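Local coordinates for Ral guanine nucleotide dissociation stimulator-like 2 (Mus musculus, PDB 4JGW), which probably acts as a guanine nucleotide exchange factor for small G proteins and may serve as an effector of Ras or Rap, at residues R49-G54 and V60-D65; A102-P107 and L148-Y153; L212-L217 and L304-S309; S319-R324 and A460-V465. All coordinates share one frame; numbering follows the deposited sequence.

Contact 1: R49-G54 and V60-D65; sequences RRLRAG and VRHLLD
This is a buried packing contact between Leu-51, on a sheet strand, and the imidazole of His-62, in the N-terminal Ras-GEF (REM) region. Strand 46-54 of the four-stranded antiparallel sheet packs here against helix 56-63, which follows it almost at once in the chain. Leu-51 lays its CB over one face of the imidazole, a CH-pi contact with CB 4.0 Å from the ring centroid of His-62. The two side chains slide past each other in opposite directions: Leu-51 has CG anti to its own backbone N (chi1 -169°), which carries Leu-51 CD1 back along the histidine to 3.7 Å from His-62 CB. Phe-26 and Phe-75 meet the same imidazole edge-to-face, leaving it set among hydrophobic groups. Its polar end is nonetheless satisfied, because His-62 NE2 is hydrogen-bonded to Asp-72 OD2. That carboxylate oxygen also bonds the backbone N of Leu-51, tying strand and histidine to one acceptor. Further along, Arg-52 and Ala-53 both face Thr-25 in a classic beta bulge, just where the chain turns a corner. At the ring's edge, near its plane, Arg-49 O lies 4.1 Å from His-62 CE1.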
loop_
_atom_site.group_PDB
_atom_site.type_symbol
_atom_site.label_atom_id
_atom_site.label_comp_id
_atom_site.label_asym_id
_atom_site.label_seq_id
_atom_site.Cartn_x
_atom_site.Cartn_y
_atom_site.Cartn_z
ATOM N N ARG A 49 -22.374 -17.833 -1.069
ATOM C CA ARG A 49 -21.667 -19.000 -0.562
ATOM C C ARG A 49 -20.166 -18.711 -0.613
ATOM O O ARG A 49 -19.536 -18.817 -1.668
ATOM C CB ARG A 49 -22.036 -20.260 -1.360
ATOM C CG ARG A 49 -21.384 -21.537 -0.842
ATOM C CD ARG A 49 -21.812 -22.774 -1.626
ATOM N NE ARG A 49 -21.156 -23.968 -1.099
ATOM C CZ ARG A 49 -21.537 -25.220 -1.334
ATOM N NH1 ARG A 49 -22.592 -25.482 -2.103
ATOM N NH2 ARG A 49 -20.861 -26.224 -0.785
ATOM N N ARG A 50 -19.607 -18.337 0.534
ATOM C CA ARG A 50 -18.232 -17.846 0.592
ATOM C C ARG A 50 -17.281 -18.821 1.276
ATOM O O ARG A 50 -17.567 -19.313 2.373
ATOM C CB ARG A 50 -18.175 -16.483 1.288
ATOM C CG ARG A 50 -19.094 -15.434 0.684
ATOM C CD ARG A 50 -18.728 -14.046 1.162
ATOM N NE ARG A 50 -19.656 -13.038 0.656
ATOM C CZ ARG A 50 -20.698 -12.565 1.333
ATOM N NH1 ARG A 50 -20.961 -13.002 2.561
ATOM N NH2 ARG A 50 -21.480 -11.648 0.779
ATOM N N LEU A 51 -16.152 -19.088 0.620
ATOM C CA LEU A 51 -15.116 -19.952 1.183
ATOM C C LEU A 51 -14.496 -19.301 2.417
ATOM O O LEU A 51 -14.085 -18.140 2.378
ATOM C CB LEU A 51 -14.045 -20.292 0.135
ATOM C CG LEU A 51 -13.027 -21.392 0.480
ATOM C CD1 LEU A 51 -12.517 -22.104 -0.768
ATOM C CD2 LEU A 51 -11.863 -20.861 1.309
ATOM N N ARG A 52 -14.443 -20.063 3.506
ATOM C CA ARG A 52 -13.901 -19.591 4.779
ATOM C C ARG A 52 -12.482 -20.102 5.011
ATOM O O ARG A 52 -11.612 -19.361 5.469
ATOM C CB ARG A 52 -14.804 -20.032 5.933
ATOM C CG ARG A 52 -16.081 -19.222 6.074
ATOM C CD ARG A 52 -15.848 -17.974 6.909
ATOM N NE ARG A 52 -17.070 -17.517 7.561
ATOM C CZ ARG A 52 -17.536 -18.001 8.709
ATOM N NH1 ARG A 52 -16.884 -18.968 9.345
ATOM N NH2 ARG A 52 -18.660 -17.521 9.221
ATOM N N ALA A 53 -12.271 -21.379 4.705
ATOM C CA ALA A 53 -10.974 -22.029 4.851
ATOM C C ALA A 53 -10.904 -23.239 3.936
ATOM O O ALA A 53 -11.926 -23.855 3.632
ATOM C CB ALA A 53 -10.743 -22.446 6.296
ATOM N N GLY A 54 -9.697 -23.576 3.499
ATOM C CA GLY A 54 -9.498 -24.736 2.642
ATOM C C GLY A 54 -8.058 -24.929 2.229
ATOM O O GLY A 54 -7.220 -24.048 2.436
ATOM N N VAL A 60 -8.112 -23.187 -5.379
ATOM C CA VAL A 60 -8.048 -23.134 -6.839
ATOM C C VAL A 60 -9.326 -23.675 -7.494
ATOM O O VAL A 60 -9.767 -23.148 -8.518
ATOM C CB VAL A 60 -6.781 -23.854 -7.380
ATOM C CG1 VAL A 60 -6.815 -23.985 -8.904
ATOM C CG2 VAL A 60 -5.523 -23.107 -6.942
ATOM N N ARG A 61 -9.914 -24.716 -6.899
ATOM C CA ARG A 61 -11.201 -25.253 -7.362
ATOM C C ARG A 61 -12.294 -24.192 -7.266
ATOM O O ARG A 61 -13.069 -24.002 -8.203
ATOM C CB ARG A 61 -11.610 -26.505 -6.573
ATOM C CG ARG A 61 -10.845 -27.770 -6.941
ATOM C CD ARG A 61 -11.536 -29.033 -6.413
ATOM N NE ARG A 61 -11.469 -29.151 -4.956
ATOM C CZ ARG A 61 -10.476 -29.732 -4.283
ATOM N NH1 ARG A 61 -9.439 -30.259 -4.925
ATOM N NH2 ARG A 61 -10.515 -29.784 -2.958
ATOM N N HIS A 62 -12.334 -23.503 -6.127
ATOM C CA HIS A 62 -13.263 -22.400 -5.891
ATOM C C HIS A 62 -12.951 -21.211 -6.812
ATOM O O HIS A 62 -13.863 -20.547 -7.306
ATOM C CB HIS A 62 -13.210 -21.991 -4.414
ATOM C CG HIS A 62 -14.257 -20.999 -4.007
ATOM N ND1 HIS A 62 -15.608 -21.241 -4.132
ATOM C CD2 HIS A 62 -14.147 -19.773 -3.442
ATOM C CE1 HIS A 62 -16.285 -20.201 -3.679
ATOM N NE2 HIS A 62 -15.422 -19.296 -3.251
ATOM N N LEU A 63 -11.661 -20.975 -7.055
ATOM C CA LEU A 63 -11.199 -19.911 -7.957
ATOM C C LEU A 63 -11.768 -20.077 -9.367
ATOM O O LEU A 63 -12.206 -19.105 -9.988
ATOM C CB LEU A 63 -9.668 -19.910 -8.036
ATOM C CG LEU A 63 -8.823 -18.628 -8.114
ATOM C CD1 LEU A 63 -7.539 -18.907 -8.901
ATOM C CD2 LEU A 63 -9.553 -17.427 -8.699
ATOM N N LEU A 64 -11.763 -21.314 -9.859
ATOM C CA LEU A 64 -12.127 -21.602 -11.244
ATOM C C LEU A 64 -13.586 -22.038 -11.414
ATOM O O LEU A 64 -13.996 -22.459 -12.498
ATOM C CB LEU A 64 -11.162 -22.631 -11.854
ATOM C CG LEU A 64 -9.659 -22.310 -11.846
ATOM C CD1 LEU A 64 -8.891 -23.363 -12.624
ATOM C CD2 LEU A 64 -9.356 -20.923 -12.403
ATOM N N ASP A 65 -14.359 -21.927 -10.335
ATOM C CA ASP A 65 -15.791 -22.190 -10.364
ATOM C C ASP A 65 -16.521 -20.959 -10.897
ATOM O O ASP A 65 -16.329 -19.847 -10.398
ATOM C CB ASP A 65 -16.289 -22.554 -8.960
ATOM C CG ASP A 65 -17.763 -22.950 -8.932
ATOM O OD1 ASP A 65 -18.351 -23.221 -10.002
ATOM O OD2 ASP A 65 -18.335 -22.996 -7.824
#

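Contact 2: A102-P107 and L148-Y153; sequences ALESYP and LLRTGY. Unlike the reference sequence in segment 102-107: Tyr-106 (reference His).
Glu-104 and Arg-150 form the tight part of this surface contact, a salt bridge from the loop between helices 89-101 and 108-128 to the last turn of helix 138-151. The guanidinium presents its NE side: Arg-150 NE reaches Glu-104 OE2 at 2.8 Å in a fairly straight bond (164°) that uses the syn lone pair. Arg-150 NH2 bonds the same OE2 at 3.2 Å, so two nitrogens grip one oxygen. That oxygen lies in the guanidinium plane, but the carboxylate itself is turned 39° from it, and the bond from NH2 to the second oxygen, OE1, is weak at 3.3 Å. A bend at chi3 (55°) brings the arginine head round to meet the glutamate, whose chain is extended beyond CG.

The looser part is apolar and slight: Thr-151 CG2 stands 4.0 Å from Glu-104 CG, their side chains crossing at about a right angle. Thr-151 OG1 is turned to its own helix, where it bonds Phe-147 O. None of the three touching residues is buried, and Arg-150 is exposed to solvent. Such a surface ion pair, clipping an interhelical loop to a neighbouring helix end, belongs here to the helical part of the N-terminal Ras-GEF region.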
loop_
_atom_site.group_PDB
_atom_site.type_symbol
_atom_site.label_atom_id
_atom_site.label_comp_id
_atom_site.label_asym_id
_atom_site.label_seq_id
_atom_site.Cartn_x
_atom_site.Cartn_y
_atom_site.Cartn_z
ATOM N N ALA A 102 -6.605 -31.851 -15.230
ATOM C CA ALA A 102 -7.454 -32.895 -14.651
ATOM C C ALA A 102 -8.901 -32.781 -15.140
ATOM O O ALA A 102 -9.786 -33.510 -14.678
ATOM C CB ALA A 102 -7.399 -32.839 -13.131
ATOM N N LEU A 103 -9.125 -31.871 -16.085
ATOM C CA LEU A 103 -10.459 -31.566 -16.576
ATOM C C LEU A 103 -10.546 -31.721 -18.097
ATOM O O LEU A 103 -11.550 -31.354 -18.712
ATOM C CB LEU A 103 -10.846 -30.147 -16.153
ATOM C CG LEU A 103 -12.147 -29.966 -15.365
ATOM C CD1 LEU A 103 -12.060 -30.619 -13.991
ATOM C CD2 LEU A 103 -12.449 -28.494 -15.215
ATOM N N GLU A 104 -9.490 -32.276 -18.691
ATOM C CA GLU A 104 -9.425 -32.503 -20.136
ATOM C C GLU A 104 -10.320 -33.647 -20.616
ATOM O O GLU A 104 -10.736 -33.666 -21.777
ATOM C CB GLU A 104 -7.977 -32.738 -20.579
ATOM C CG GLU A 104 -7.193 -31.459 -20.837
ATOM C CD GLU A 104 -5.741 -31.719 -21.196
ATOM O OE1 GLU A 104 -4.956 -32.082 -20.295
ATOM O OE2 GLU A 104 -5.382 -31.553 -22.381
ATOM N N SER A 105 -10.610 -34.594 -19.724
ATOM C CA SER A 105 -11.479 -35.733 -20.043
ATOM C C SER A 105 -12.965 -35.406 -19.889
ATOM O O SER A 105 -13.824 -36.187 -20.308
ATOM C CB SER A 105 -11.122 -36.943 -19.176
ATOM O OG SER A 105 -9.891 -37.516 -19.580
ATOM N N TYR A 106 -13.254 -34.251 -19.292
ATOM C CA TYR A 106 -14.626 -33.799 -19.046
ATOM C C TYR A 106 -15.372 -33.461 -20.341
ATOM O O TYR A 106 -14.738 -33.166 -21.356
ATOM C CB TYR A 106 -14.612 -32.581 -18.113
ATOM C CG TYR A 106 -14.495 -32.915 -16.640
ATOM C CD1 TYR A 106 -13.393 -33.613 -16.143
ATOM C CD2 TYR A 106 -15.479 -32.514 -15.740
ATOM C CE1 TYR A 106 -13.283 -33.914 -14.791
ATOM C CE2 TYR A 106 -15.378 -32.806 -14.386
ATOM C CZ TYR A 106 -14.279 -33.505 -13.919
ATOM O OH TYR A 106 -14.178 -33.797 -12.580
ATOM N N PRO A 107 -16.722 -33.519 -20.313
ATOM C CA PRO A 107 -17.537 -33.138 -21.473
ATOM C C PRO A 107 -17.300 -31.685 -21.903
ATOM O O PRO A 107 -17.110 -30.820 -21.045
ATOM C CB PRO A 107 -18.980 -33.326 -20.977
ATOM C CG PRO A 107 -18.886 -33.443 -19.497
ATOM C CD PRO A 107 -17.557 -34.055 -19.223
ATOM N N LEU A 148 -4.457 -25.365 -24.150
ATOM C CA LEU A 148 -5.438 -24.646 -24.967
ATOM C C LEU A 148 -5.480 -25.143 -26.412
ATOM O O LEU A 148 -6.559 -25.292 -26.990
ATOM C CB LEU A 148 -5.167 -23.136 -24.929
ATOM C CG LEU A 148 -5.414 -22.409 -23.601
ATOM C CD1 LEU A 148 -4.594 -21.135 -23.519
ATOM C CD2 LEU A 148 -6.896 -22.110 -23.397
ATOM N N LEU A 149 -4.303 -25.392 -26.984
ATOM C CA LEU A 149 -4.182 -25.908 -28.350
ATOM C C LEU A 149 -4.605 -27.373 -28.439
ATOM O O LEU A 149 -5.134 -27.811 -29.460
ATOM C CB LEU A 149 -2.748 -25.739 -28.867
ATOM C CG LEU A 149 -2.352 -24.457 -29.615
ATOM C CD1 LEU A 149 -2.416 -23.209 -28.736
ATOM C CD2 LEU A 149 -0.958 -24.612 -30.205
ATOM N N ARG A 150 -4.369 -28.113 -27.358
ATOM C CA ARG A 150 -4.722 -29.528 -27.257
ATOM C C ARG A 150 -6.237 -29.727 -27.185
ATOM O O ARG A 150 -6.765 -30.709 -27.712
ATOM C CB ARG A 150 -4.062 -30.126 -26.016
ATOM C CG ARG A 150 -3.743 -31.607 -26.085
ATOM C CD ARG A 150 -2.604 -31.938 -25.125
ATOM N NE ARG A 150 -2.888 -31.499 -23.758
ATOM C CZ ARG A 150 -1.979 -31.016 -22.912
ATOM N NH1 ARG A 150 -0.710 -30.890 -23.280
ATOM N NH2 ARG A 150 -2.345 -30.646 -21.692
ATOM N N THR A 151 -6.924 -28.793 -26.531
ATOM C CA THR A 151 -8.382 -28.840 -26.398
ATOM C C THR A 151 -9.094 -28.103 -27.534
ATOM O O THR A 151 -10.302 -28.261 -27.725
ATOM C CB THR A 151 -8.857 -28.275 -25.034
ATOM O OG1 THR A 151 -8.280 -26.981 -24.816
ATOM C CG2 THR A 151 -8.460 -29.203 -23.893
ATOM N N GLY A 152 -8.338 -27.303 -28.284
ATOM C CA GLY A 152 -8.877 -26.536 -29.406
ATOM C C GLY A 152 -9.783 -25.400 -28.970
ATOM O O GLY A 152 -10.853 -25.192 -29.546
ATOM N N TYR A 153 -9.348 -24.665 -27.949
ATOM C CA TYR A 153 -10.118 -23.550 -27.403
ATOM C C TYR A 153 -9.991 -22.311 -28.287
ATOM O O TYR A 153 -8.915 -22.017 -28.810
ATOM C CB TYR A 153 -9.662 -23.238 -25.973
ATOM C CG TYR A 153 -10.576 -22.298 -25.215
ATOM C CD1 TYR A 153 -11.690 -22.781 -24.527
ATOM C CD2 TYR A 153 -10.325 -20.926 -25.181
ATOM C CE1 TYR A 153 -12.530 -21.923 -23.828
ATOM C CE2 TYR A 153 -11.162 -20.058 -24.486
ATOM C CZ TYR A 153 -12.261 -20.564 -23.812
ATOM O OH TYR A 153 -13.091 -19.710 -23.124
#

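Contact 3: L212-L217 and L304-S309; sequences LLDAEL and LRNFSS
Asp-214 swings its CG beside its backbone N (chi1 -70°), while Asn-306 holds CG anti to its own N (chi1 180°), and with these turns the two side chains cross at about a right angle, with carboxylate and amide planes 72° apart. Two donors share Asp-214 OD2. Ser-309 OG gives its proton to the syn lone pair at 2.6 Å; Asn-306 ND2 comes to the anti one at 2.9 Å, nearly straight and with the oxygen in the amide plane. Asn-306 is the N-cap of helix 307-318 in the RasGEF domain, the exchange-factor part of the chain, and Asp-214 projects from helix 203-219 onto that capped end. The other end of the amide does the capping: Asn-306 OD1 accepts from Ser-309 N at 3.3 Å, with the donor well above the carbonyl plane. Thr-211 OG1, one turn before Asp-214, is also hydrogen-bonded to Asn-306 ND2 and so helps fix the rotation of the amide. All four touching residues are buried, and the positive end of helix 307-318 would be expected to favour a charged carboxylate. A water donates to Asp-214 OD1 at 3.0 Å and is also hydrogen-bonded to Ser-308 OG.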
loop_
_atom_site.group_PDB
_atom_site.type_symbol
_atom_site.label_atom_id
_atom_site.label_comp_id
_atom_site.label_asym_id
_atom_site.label_seq_id
_atom_site.Cartn_x
_atom_site.Cartn_y
_atom_site.Cartn_z
ATOM N N LEU A 212 5.044 15.616 -5.383
ATOM C CA LEU A 212 5.349 14.986 -6.670
ATOM C C LEU A 212 6.178 13.714 -6.491
ATOM O O LEU A 212 5.893 12.691 -7.111
ATOM C CB LEU A 212 6.077 15.964 -7.597
ATOM C CG LEU A 212 6.219 15.582 -9.074
ATOM C CD1 LEU A 212 4.900 15.758 -9.825
ATOM C CD2 LEU A 212 7.313 16.405 -9.730
ATOM N N LEU A 213 7.197 13.787 -5.638
ATOM C CA LEU A 213 8.049 12.637 -5.346
ATOM C C LEU A 213 7.297 11.562 -4.556
ATOM O O LEU A 213 7.404 10.373 -4.866
ATOM C CB LEU A 213 9.313 13.071 -4.596
ATOM C CG LEU A 213 10.336 13.947 -5.331
ATOM C CD1 LEU A 213 11.256 14.636 -4.336
ATOM C CD2 LEU A 213 11.147 13.149 -6.349
ATOM N N ASP A 214 6.538 11.989 -3.546
ATOM C CA ASP A 214 5.735 11.080 -2.727
ATOM C C ASP A 214 4.636 10.386 -3.530
ATOM O O ASP A 214 4.397 9.188 -3.347
ATOM C CB ASP A 214 5.107 11.819 -1.540
ATOM C CG ASP A 214 6.126 12.240 -0.498
ATOM O OD1 ASP A 214 7.154 11.546 -0.327
ATOM O OD2 ASP A 214 5.892 13.274 0.159
ATOM N N ALA A 215 3.979 11.143 -4.411
ATOM C CA ALA A 215 2.859 10.632 -5.206
ATOM C C ALA A 215 3.271 9.512 -6.154
ATOM O O ALA A 215 2.623 8.465 -6.188
ATOM C CB ALA A 215 2.172 11.762 -5.978
ATOM N N GLU A 216 4.349 9.725 -6.911
ATOM C CA GLU A 216 4.796 8.725 -7.884
ATOM C C GLU A 216 5.277 7.434 -7.219
ATOM O O GLU A 216 5.095 6.349 -7.772
ATOM C CB GLU A 216 5.826 9.289 -8.881
ATOM C CG GLU A 216 7.184 9.675 -8.308
ATOM C CD GLU A 216 8.196 10.084 -9.381
ATOM O OE1 GLU A 216 7.884 9.973 -10.591
ATOM O OE2 GLU A 216 9.309 10.517 -9.010
ATOM N N LEU A 217 5.868 7.560 -6.031
ATOM C CA LEU A 217 6.233 6.395 -5.223
ATOM C C LEU A 217 4.994 5.661 -4.713
ATOM O O LEU A 217 4.954 4.429 -4.710
ATOM C CB LEU A 217 7.133 6.794 -4.049
ATOM C CG LEU A 217 8.583 7.165 -4.377
ATOM C CD1 LEU A 217 9.220 7.850 -3.192
ATOM C CD2 LEU A 217 9.407 5.952 -4.802
ATOM N N LEU A 304 -2.408 20.156 0.363
ATOM C CA LEU A 304 -2.310 19.284 -0.805
ATOM C C LEU A 304 -2.713 17.843 -0.487
ATOM O O LEU A 304 -2.708 16.986 -1.372
ATOM C CB LEU A 304 -0.888 19.307 -1.373
ATOM C CG LEU A 304 -0.418 20.558 -2.120
ATOM C CD1 LEU A 304 1.078 20.482 -2.345
ATOM C CD2 LEU A 304 -1.156 20.737 -3.445
ATOM N N ARG A 305 -3.058 17.592 0.776
ATOM C CA ARG A 305 -3.430 16.258 1.268
ATOM C C ARG A 305 -2.290 15.236 1.155
ATOM O O ARG A 305 -2.529 14.040 0.961
ATOM C CB ARG A 305 -4.708 15.744 0.589
ATOM C CG ARG A 305 -5.966 16.546 0.910
ATOM C CD ARG A 305 -7.216 15.851 0.374
ATOM N NE ARG A 305 -7.431 14.549 1.013
ATOM C CZ ARG A 305 -8.387 13.687 0.679
ATOM N NH1 ARG A 305 -9.246 13.970 -0.294
ATOM N NH2 ARG A 305 -8.488 12.533 1.327
ATOM N N ASN A 306 -1.055 15.719 1.271
ATOM C CA ASN A 306 0.111 14.849 1.334
ATOM C C ASN A 306 0.456 14.590 2.797
ATOM O O ASN A 306 1.325 15.248 3.375
ATOM C CB ASN A 306 1.297 15.462 0.575
ATOM C CG ASN A 306 2.550 14.585 0.613
ATOM O OD1 ASN A 306 2.527 13.447 1.087
ATOM N ND2 ASN A 306 3.651 15.122 0.103
ATOM N N PHE A 307 -0.249 13.630 3.390
ATOM C CA PHE A 307 -0.091 13.320 4.809
ATOM C C PHE A 307 1.199 12.555 5.103
ATOM O O PHE A 307 1.626 12.477 6.254
ATOM C CB PHE A 307 -1.321 12.579 5.345
ATOM C CG PHE A 307 -2.594 13.373 5.233
ATOM C CD1 PHE A 307 -3.481 13.148 4.182
ATOM C CD2 PHE A 307 -2.902 14.356 6.169
ATOM C CE1 PHE A 307 -4.659 13.887 4.068
ATOM C CE2 PHE A 307 -4.079 15.100 6.065
ATOM C CZ PHE A 307 -4.959 14.864 5.011
ATOM N N SER A 308 1.813 12.001 4.058
ATOM C CA SER A 308 3.115 11.354 4.181
ATOM C C SER A 308 4.203 12.361 4.574
ATOM O O SER A 308 4.947 12.134 5.533
ATOM C CB SER A 308 3.492 10.641 2.882
ATOM O OG SER A 308 4.722 9.954 3.025
ATOM N N SER A 309 4.288 13.470 3.841
ATOM C CA SER A 309 5.283 14.502 4.144
ATOM C C SER A 309 4.894 15.383 5.332
ATOM O O SER A 309 5.771 15.918 6.014
ATOM C CB SER A 309 5.620 15.340 2.913
ATOM O OG SER A 309 6.648 14.714 2.166
HETATM O O HOH W 1 7.250 11.429 2.645
#

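Contact 4: S319-R324 and A460-V465; sequences SSPIHR and AQSHRV
Pro-321 points the CB corner of its ring at one face of the flat peptide group joining Ser-462 to His-463. CB sits about over that face, 3.5 Å from Ser-462 O and 4.0 Å from His-463 N, while CG, farther from the peptide, faces the serine side chain. The imidazole of His-463 stands beside the proline and stacks on nothing in segment 319-324. This is helix-to-helix packing in the Ras-GEF domain, between the short helix 320-323 and helix 459-469, and it is close for helices: the CA atoms of Pro-321 and His-463 are 5.1 Å apart. No hydrogen bond joins the two segments, and the contact rests on van der Waals packing.

Pro-321 suits the first turn of its helix, where a residue needs no N-H to give to a carbonyl one turn back. Ser-319 O, two residues earlier, takes bonds from both Ile-322 N and His-323 N. On the other side, Ser-462 has OG between its backbone N and carbonyl carbon (chi1 63°), which turns the hydroxyl back to Glu-459 O in its own helix and lets its flank face the proline. Ser-462 O, besides meeting Pro-321, accepts from Ser-466 OG. Ile-322 and Ser-462 both touch Val-261 of helix 244-264 and Leu-265. Arg-324 extends past the contact toward the end of helix 459-469, where its NH2 bonds Glu-470 O. Side chain to side chain, the closest pair is Pro-321 CG and Ser-462 OG, 3.6 Å apart.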
loop_
_atom_site.group_PDB
_atom_site.type_symbol
_atom_site.label_atom_id
_atom_site.label_comp_id
_atom_site.label_asym_id
_atom_site.label_seq_id
_atom_site.Cartn_x
_atom_site.Cartn_y
_atom_site.Cartn_z
ATOM N N SER A 319 11.049 15.268 17.074
ATOM C CA SER A 319 12.198 14.424 17.385
ATOM C C SER A 319 13.079 15.033 18.479
ATOM O O SER A 319 13.184 16.260 18.589
ATOM C CB SER A 319 13.021 14.199 16.114
ATOM O OG SER A 319 13.945 13.143 16.273
ATOM N N SER A 320 13.711 14.167 19.275
ATOM C CA SER A 320 14.544 14.585 20.413
ATOM C C SER A 320 15.551 15.707 20.103
ATOM O O SER A 320 15.557 16.720 20.803
ATOM C CB SER A 320 15.249 13.384 21.061
ATOM O OG SER A 320 14.341 12.595 21.811
ATOM N N PRO A 321 16.390 15.544 19.054
ATOM C CA PRO A 321 17.381 16.595 18.770
ATOM C C PRO A 321 16.801 17.932 18.276
ATOM O O PRO A 321 17.526 18.928 18.224
ATOM C CB PRO A 321 18.268 15.962 17.689
ATOM C CG PRO A 321 17.423 14.920 17.060
ATOM C CD PRO A 321 16.547 14.390 18.146
ATOM N N ILE A 322 15.518 17.954 17.920
ATOM C CA ILE A 322 14.859 19.190 17.483
ATOM C C ILE A 322 13.957 19.762 18.579
ATOM O O ILE A 322 13.846 20.982 18.728
ATOM C CB ILE A 322 14.077 18.997 16.149
ATOM C CG1 ILE A 322 14.994 18.440 15.046
ATOM C CG2 ILE A 322 13.399 20.298 15.703
ATOM C CD1 ILE A 322 16.267 19.246 14.781
ATOM N N HIS A 323 13.321 18.873 19.340
ATOM C CA HIS A 323 12.514 19.258 20.500
ATOM C C HIS A 323 13.370 19.975 21.548
ATOM O O HIS A 323 12.915 20.935 22.172
ATOM C CB HIS A 323 11.837 18.022 21.109
ATOM C CG HIS A 323 10.849 18.337 22.189
ATOM N ND1 HIS A 323 9.578 18.803 21.922
ATOM C CD2 HIS A 323 10.940 18.244 23.537
ATOM C CE1 HIS A 323 8.933 18.990 23.060
ATOM N NE2 HIS A 323 9.737 18.659 24.054
ATOM N N ARG A 324 14.608 19.501 21.714
ATOM C CA ARG A 324 15.600 20.068 22.642
ATOM C C ARG A 324 15.845 21.569 22.497
ATOM O O ARG A 324 16.180 22.245 23.473
ATOM C CB ARG A 324 16.949 19.376 22.446
ATOM C CG ARG A 324 17.181 18.144 23.292
ATOM C CD ARG A 324 18.668 17.821 23.361
ATOM N NE ARG A 324 19.357 18.646 24.354
ATOM C CZ ARG A 324 20.076 19.734 24.082
ATOM N NH1 ARG A 324 20.226 20.158 22.832
ATOM N NH2 ARG A 324 20.655 20.400 25.071
ATOM N N ALA A 460 22.570 9.524 15.295
ATOM C CA ALA A 460 23.677 9.796 16.208
ATOM C C ALA A 460 24.261 11.195 16.007
ATOM O O ALA A 460 24.551 11.899 16.979
ATOM C CB ALA A 460 24.763 8.734 16.059
ATOM N N GLN A 461 24.425 11.586 14.744
ATOM C CA GLN A 461 24.994 12.890 14.385
ATOM C C GLN A 461 24.117 14.058 14.833
ATOM O O GLN A 461 24.621 15.055 15.353
ATOM C CB GLN A 461 25.238 12.972 12.876
ATOM C CG GLN A 461 26.409 12.138 12.386
ATOM C CD GLN A 461 26.448 11.996 10.873
ATOM O OE1 GLN A 461 25.415 11.833 10.222
ATOM N NE2 GLN A 461 27.647 12.050 10.309
ATOM N N SER A 462 22.807 13.922 14.630
ATOM C CA SER A 462 21.847 14.970 14.968
ATOM C C SER A 462 21.775 15.231 16.472
ATOM O O SER A 462 21.640 16.381 16.901
ATOM C CB SER A 462 20.462 14.629 14.413
ATOM O OG SER A 462 19.950 13.440 14.991
ATOM N N HIS A 463 21.866 14.163 17.264
ATOM C CA HIS A 463 21.910 14.271 18.720
ATOM C C HIS A 463 23.155 15.032 19.181
ATOM O O HIS A 463 23.090 15.838 20.113
ATOM C CB HIS A 463 21.862 12.883 19.367
ATOM C CG HIS A 463 21.911 12.911 20.863
ATOM N ND1 HIS A 463 23.083 12.763 21.573
ATOM C CD2 HIS A 463 20.932 13.076 21.785
ATOM C CE1 HIS A 463 22.825 12.831 22.867
ATOM N NE2 HIS A 463 21.527 13.022 23.023
ATOM N N ARG A 464 24.277 14.773 18.512
ATOM C CA ARG A 464 25.547 15.427 18.815
ATOM C C ARG A 464 25.509 16.924 18.499
ATOM O O ARG A 464 25.911 17.745 19.325
ATOM C CB ARG A 464 26.689 14.751 18.049
ATOM C CG ARG A 464 28.078 15.218 18.453
ATOM C CD ARG A 464 29.045 15.105 17.290
ATOM N NE ARG A 464 30.327 15.743 17.582
ATOM C CZ ARG A 464 31.147 16.238 16.658
ATOM N NH1 ARG A 464 30.822 16.187 15.372
ATOM N NH2 ARG A 464 32.293 16.799 17.023
ATOM N N VAL A 465 25.022 17.267 17.305
ATOM C CA VAL A 465 24.958 18.659 16.847
ATOM C C VAL A 465 24.014 19.503 17.708
ATOM O O VAL A 465 24.329 20.650 18.030
ATOM C CB VAL A 465 24.585 18.761 15.337
ATOM C CG1 VAL A 465 24.415 20.216 14.905
ATOM C CG2 VAL A 465 25.647 18.089 14.478
#

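The four contacts come in series along the chain, each closing before the next opens. Contacts 1 and 2 both belong to the N-terminal Ras-GEF region, their centres 22 Å apart; helix 89-101 touches Val-60 of contact 1 and leads into the loop of contact 2. Contacts 3 and 4 lie in the Ras-GEF range, 26 Å apart between centres, and helix 307-318 runs from one almost to the other, with helix 244-264 bordering both. Between the two regions the separations grow, to 68 Å from centre to centre for contacts 2 and 4, on opposite sides of the chain's centre. Strand 46-54 of contact 1 pairs with strand 414-415, so the N-terminal region is joined directly to the Ras-GEF range.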